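PDB 4I0N: necrotic enteritis toxin B, which is a pore-forming toxin of Clostridium perfringens with the alpha-hemolysin fold, probably assembling into membrane pores like its relatives in the leukocidin/hemolysin family. Local coordinates for residues N253-T257 with Q258-T262; S213-S217 with G218-P222. One frame throughout, in Å; residues are numbered along the deposited sequence.

Contact 1. Residues N253-T257 with Q258-T262; sequences NWETT and QWRGT
Asn-253 and Arg-260 form an antiparallel hydrogen-bonded pair, Asn-253 N giving to Arg-260 O at 3.0 Å and Arg-260 N to Asn-253 O at 2.9 Å. The next pair, Trp-254 and Trp-259, is non-hydrogen-bonded, and its two indoles lie on one face of the sheet in an edge-to-face stack, planes at 73°. CE3 of Trp-254 comes down over the face of the Trp-259 ring, 3.6 Å from its NE1. Trp-254 CB adds a CH-pi contact to the Trp-259 six-membered ring. With CG trans to the backbone N (chi1 178°), the Trp-254 indole meets Trp-259 with its CE3/CZ3 edge, and one face lies over the Gln-258 backbone, CZ3 being 3.4 Å from Gln-258 C.

Polar groups occupy the opposite face. The Glu-255 carboxylate rests on the aliphatic part of Arg-260, OE2 lying 3.2 Å from CD, its plane nearly parallel to the guanidinium (12°). OE2 stays 4.1 Å from Arg-260 NE, too far for a salt bridge, though the opposite charges may attract. One water links Glu-255 OE1 to Gln-258 NE2, another gathers Asn-253 ND2, Arg-260 O and Thr-262 OG1.

Across the turn, Glu-255 N donates to Gln-258 O at 2.7 Å; within it, Thr-257 OG1 donates to Gln-258 OE1 at 2.7 Å from above the carbonyl plane.

This beta hairpin joins strands 236-255 and 258-279 at the surface; an end so far from the chain's centre is consistent with the rim region of the alpha-hemolysin fold. Tyr-75 meets the Trp-254 ring, whereas the Arg-260 guanidinium reaches Tyr-184, Ala-186 and Ile-187 in neighbouring loops.

Contact 2. Residues S213-S217 with G218-P222; sequences STLIS and GGFSP
Leu-215 lies alongside Phe-220, the two side chains running the same way from a one-turn helix and the start of a strand. The closest approach is from Leu-215 CD2 to Phe-220 CD1, 3.7 Å, and Leu-215 CG follows at 3.9 Å from the same ring carbon. Phe-220 holds CG trans to its backbone N (chi1 176°), which brings the CD1 corner of the ring beside the leucine branches. The peptide nitrogen of Pro-222 lies over one face of this ring, offset toward its rim.

The backbone makes the change from helix to strand between these two residues. Ser-213 is the N-cap: its OG accepts from Leu-215 N at 3.0 Å, while its carbonyl oxygen receives both Ile-216 N and Ser-217 N. Thr-214 O is also shared, but one step wider as the helix opens out at its C-terminal end, by Gly-218 N at 2.8 Å and Gly-219 N at 3.0 Å. The second of these bonds is the straighter, 166° at the hydrogen, and it lies in the carbonyl plane; the first enters tilted from that plane. The CA of Leu-215 points its hydrogen almost directly at Gly-219 O, 3.4 Å away. Gly-218 is the first to leave helical angles; Gly-219 then takes up angles (phi 149°) at which a side chain would collide with the carbonyl oxygen before it.

Tyr-85 and Tyr-149 meet the Phe-220 ring, the latter edge-to-face. The short helix leads into strand 219-231 of the six-stranded sheet, while its apolar side chains pack on the other sheet, Ile-216 on Met-79 and Trp-81, Leu-215 on Phe-154 and Ile-170, so that the contact joins the two sheets.

Both contacts are local reversals or transitions within a largely beta chain, but they belong to different settings. Contact 1 is a surface contact at the end of a hairpin, its centre about 35 Å from that of the chain, and combines an aromatic face with a polar face bridged by water. Contact 2 is partly buried, its centre about 11 Å from the chain's; there aliphatic and aromatic packing accompanies shared backbone carbonyls and a two-glycine passage from helix to strand. The contacts hold different elements: strands 236-255 and 258-279 in one, helix 214-217 and strand 219-231 in the other. Strand 219-231 precedes 236-255 in sequence, yet the contacts do not touch, their nearest atoms being about 13 Å apart.

Contact 1. Residues N253-T257 with Q258-T262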
loop_
_atom_site.group_PDB
_atom_site.type_symbol
_atom_site.label_atom_id
_atom_site.label_comp_id
_atom_site.label_asym_id
_atom_site.label_seq_id
_atom_site.Cartn_x
_atom_site.Cartn_y
_atom_site.Cartn_z
ATOM N N ASN A 253 27.158 -8.780 -14.046
ATOM C CA ASN A 253 28.086 -9.674 -14.748
ATOM C C ASN A 253 29.450 -9.003 -14.899
ATOM O O ASN A 253 29.556 -7.859 -15.362
ATOM C CB ASN A 253 27.561 -10.038 -16.146
ATOM C CG ASN A 253 26.351 -10.944 -16.114
ATOM O OD1 ASN A 253 26.474 -12.151 -15.930
ATOM N ND2 ASN A 253 25.173 -10.372 -16.337
ATOM N N TRP A 254 30.505 -9.721 -14.523
ATOM C CA TRP A 254 31.854 -9.205 -14.685
ATOM C C TRP A 254 32.289 -9.311 -16.143
ATOM O O TRP A 254 32.231 -10.396 -16.740
ATOM C CB TRP A 254 32.840 -9.957 -13.777
ATOM C CG TRP A 254 34.259 -9.485 -13.936
ATOM C CD1 TRP A 254 35.271 -10.144 -14.582
ATOM C CD2 TRP A 254 34.820 -8.248 -13.469
ATOM N NE1 TRP A 254 36.422 -9.401 -14.532
ATOM C CE2 TRP A 254 36.177 -8.235 -13.859
ATOM C CE3 TRP A 254 34.307 -7.150 -12.760
ATOM C CZ2 TRP A 254 37.033 -7.173 -13.556
ATOM C CZ3 TRP A 254 35.159 -6.096 -12.455
ATOM C CH2 TRP A 254 36.508 -6.115 -12.857
ATOM N N GLU A 255 32.726 -8.189 -16.711
ATOM C CA GLU A 255 33.139 -8.144 -18.118
ATOM C C GLU A 255 34.598 -7.743 -18.280
ATOM O O GLU A 255 34.927 -6.634 -18.725
ATOM C CB GLU A 255 32.212 -7.246 -18.930
ATOM C CG GLU A 255 30.782 -7.743 -18.913
ATOM C CD GLU A 255 29.932 -7.169 -20.013
ATOM O OE1 GLU A 255 30.310 -6.118 -20.598
ATOM O OE2 GLU A 255 28.864 -7.762 -20.279
ATOM N N THR A 256 35.458 -8.684 -17.902
ATOM C CA THR A 256 36.920 -8.581 -18.014
ATOM C C THR A 256 37.554 -7.473 -17.173
ATOM O O THR A 256 38.427 -7.747 -16.354
ATOM C CB THR A 256 37.389 -8.514 -19.478
ATOM O OG1 THR A 256 36.700 -9.517 -20.229
ATOM C CG2 THR A 256 38.905 -8.744 -19.575
ATOM N N THR A 257 37.116 -6.233 -17.372
ATOM C CA THR A 257 37.742 -5.099 -16.703
ATOM C C THR A 257 36.810 -4.298 -15.795
ATOM O O THR A 257 37.271 -3.450 -15.023
ATOM C CB THR A 257 38.422 -4.183 -17.732
ATOM O OG1 THR A 257 37.522 -3.956 -18.824
ATOM C CG2 THR A 257 39.687 -4.858 -18.261
ATOM N N GLN A 258 35.505 -4.589 -15.874
ATOM C CA GLN A 258 34.504 -3.909 -15.056
ATOM C C GLN A 258 33.220 -4.714 -14.938
ATOM O O GLN A 258 32.977 -5.648 -15.704
ATOM C CB GLN A 258 34.178 -2.495 -15.592
ATOM C CG GLN A 258 33.554 -2.459 -16.982
ATOM C CD GLN A 258 34.568 -2.652 -18.091
ATOM O OE1 GLN A 258 35.685 -2.132 -18.030
ATOM N NE2 GLN A 258 34.188 -3.409 -19.109
ATOM N N TRP A 259 32.414 -4.322 -13.959
ATOM C CA TRP A 259 31.073 -4.822 -13.799
ATOM C C TRP A 259 30.089 -4.173 -14.770
ATOM O O TRP A 259 30.175 -2.977 -15.056
ATOM C CB TRP A 259 30.604 -4.552 -12.370
ATOM C CG TRP A 259 31.234 -5.460 -11.377
ATOM C CD1 TRP A 259 32.214 -5.150 -10.473
ATOM C CD2 TRP A 259 30.931 -6.840 -11.193
ATOM N NE1 TRP A 259 32.520 -6.270 -9.712
ATOM C CE2 TRP A 259 31.761 -7.321 -10.147
ATOM C CE3 TRP A 259 30.035 -7.728 -11.811
ATOM C CZ2 TRP A 259 31.713 -8.658 -9.699
ATOM C CZ3 TRP A 259 29.987 -9.046 -11.371
ATOM C CH2 TRP A 259 30.832 -9.501 -10.328
ATOM N N ARG A 260 29.131 -4.969 -15.238
ATOM C CA ARG A 260 28.007 -4.470 -16.041
ATOM C C ARG A 260 26.685 -4.888 -15.380
ATOM O O ARG A 260 26.495 -6.074 -15.035
ATOM C CB ARG A 260 28.074 -5.033 -17.465
ATOM C CG ARG A 260 26.976 -4.546 -18.401
ATOM C CD ARG A 260 27.321 -4.957 -19.823
ATOM N NE ARG A 260 26.311 -4.598 -20.797
ATOM C CZ ARG A 260 26.275 -3.436 -21.439
ATOM N NH1 ARG A 260 25.319 -3.204 -22.332
ATOM N NH2 ARG A 260 27.183 -2.513 -21.192
ATOM N N GLY A 261 25.770 -3.932 -15.224
ATOM C CA GLY A 261 24.476 -4.238 -14.550
ATOM C C GLY A 261 23.328 -4.272 -15.534
ATOM O O GLY A 261 23.344 -3.559 -16.536
ATOM N N THR A 262 22.328 -5.115 -15.254
ATOM C CA THR A 262 21.116 -5.206 -16.061
ATOM C C THR A 262 19.969 -5.349 -15.071
ATOM O O THR A 262 20.069 -6.149 -14.137
ATOM C CB THR A 262 21.122 -6.463 -16.990
ATOM O OG1 THR A 262 22.326 -6.484 -17.760
ATOM C CG2 THR A 262 19.954 -6.418 -17.973
HETATM O O HOH W 1 24.627 -7.620 -16.414
HETATM O O HOH W 2 31.289 -3.639 -19.683
#

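Contact 2. Residues S213-S217 with G218-P222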
loop_
_atom_site.group_PDB
_atom_site.type_symbol
_atom_site.label_atom_id
_atom_site.label_comp_id
_atom_site.label_asym_id
_atom_site.label_seq_id
_atom_site.Cartn_x
_atom_site.Cartn_y
_atom_site.Cartn_z
ATOM N N SER A 213 16.643 2.512 0.104
ATOM C CA SER A 213 15.355 2.857 0.667
ATOM C C SER A 213 14.888 1.743 1.597
ATOM O O SER A 213 15.090 0.563 1.302
ATOM C CB SER A 213 14.328 3.005 -0.450
ATOM O OG SER A 213 13.026 2.983 0.096
ATOM N N THR A 214 14.263 2.119 2.705
ATOM C CA THR A 214 13.659 1.127 3.609
ATOM C C THR A 214 12.585 0.267 2.924
ATOM O O THR A 214 12.337 -0.851 3.349
ATOM C CB THR A 214 13.073 1.776 4.886
ATOM O OG1 THR A 214 12.054 2.720 4.529
ATOM C CG2 THR A 214 14.150 2.471 5.652
ATOM N N LEU A 215 11.967 0.770 1.849
ATOM C CA LEU A 215 11.001 -0.032 1.073
ATOM C C LEU A 215 11.683 -1.178 0.311
ATOM O O LEU A 215 11.043 -2.165 -0.072
ATOM C CB LEU A 215 10.213 0.861 0.099
ATOM C CG LEU A 215 8.920 1.456 0.671
ATOM C CD1 LEU A 215 9.150 2.421 1.863
ATOM C CD2 LEU A 215 8.157 2.196 -0.462
ATOM N N ILE A 216 12.986 -1.053 0.121
ATOM C CA ILE A 216 13.768 -2.137 -0.509
ATOM C C ILE A 216 14.442 -3.029 0.545
ATOM O O ILE A 216 14.404 -4.267 0.460
ATOM C CB ILE A 216 14.768 -1.567 -1.535
ATOM C CG1 ILE A 216 13.971 -0.970 -2.708
ATOM C CG2 ILE A 216 15.750 -2.647 -2.040
ATOM C CD1 ILE A 216 14.802 -0.088 -3.655
ATOM N N SER A 217 15.065 -2.414 1.537
ATOM C CA SER A 217 15.758 -3.204 2.560
ATOM C C SER A 217 14.789 -3.925 3.499
ATOM O O SER A 217 15.078 -5.021 3.967
ATOM C CB SER A 217 16.714 -2.320 3.350
ATOM O OG SER A 217 15.984 -1.315 4.034
ATOM N N GLY A 218 13.628 -3.340 3.750
ATOM C CA GLY A 218 12.714 -3.885 4.753
ATOM C C GLY A 218 11.344 -4.252 4.208
ATOM O O GLY A 218 10.910 -5.392 4.326
ATOM N N GLY A 219 10.659 -3.274 3.630
ATOM C CA GLY A 219 9.287 -3.490 3.152
ATOM C C GLY A 219 8.479 -2.215 3.240
ATOM O O GLY A 219 9.010 -1.143 3.607
ATOM N N PHE A 220 7.202 -2.312 2.885
ATOM C CA PHE A 220 6.348 -1.136 2.806
ATOM C C PHE A 220 5.278 -1.241 3.879
ATOM O O PHE A 220 4.753 -2.331 4.137
ATOM C CB PHE A 220 5.735 -1.025 1.396
ATOM C CG PHE A 220 4.750 0.115 1.229
ATOM C CD1 PHE A 220 5.111 1.426 1.560
ATOM C CD2 PHE A 220 3.478 -0.123 0.701
ATOM C CE1 PHE A 220 4.216 2.487 1.395
ATOM C CE2 PHE A 220 2.558 0.929 0.536
ATOM C CZ PHE A 220 2.936 2.240 0.895
ATOM N N SER A 221 4.964 -0.112 4.509
ATOM C CA SER A 221 3.902 -0.066 5.516
ATOM C C SER A 221 2.730 0.768 5.021
ATOM O O SER A 221 2.626 1.951 5.371
ATOM C CB SER A 221 4.404 0.546 6.830
ATOM O OG SER A 221 5.479 -0.199 7.356
ATOM N N PRO A 222 1.840 0.157 4.228
ATOM C CA PRO A 222 0.762 0.952 3.659
ATOM C C PRO A 222 -0.201 1.497 4.723
ATOM O O PRO A 222 -0.409 0.871 5.770
ATOM C CB PRO A 222 0.051 -0.033 2.730
ATOM C CG PRO A 222 0.319 -1.398 3.354
ATOM C CD PRO A 222 1.756 -1.267 3.837
#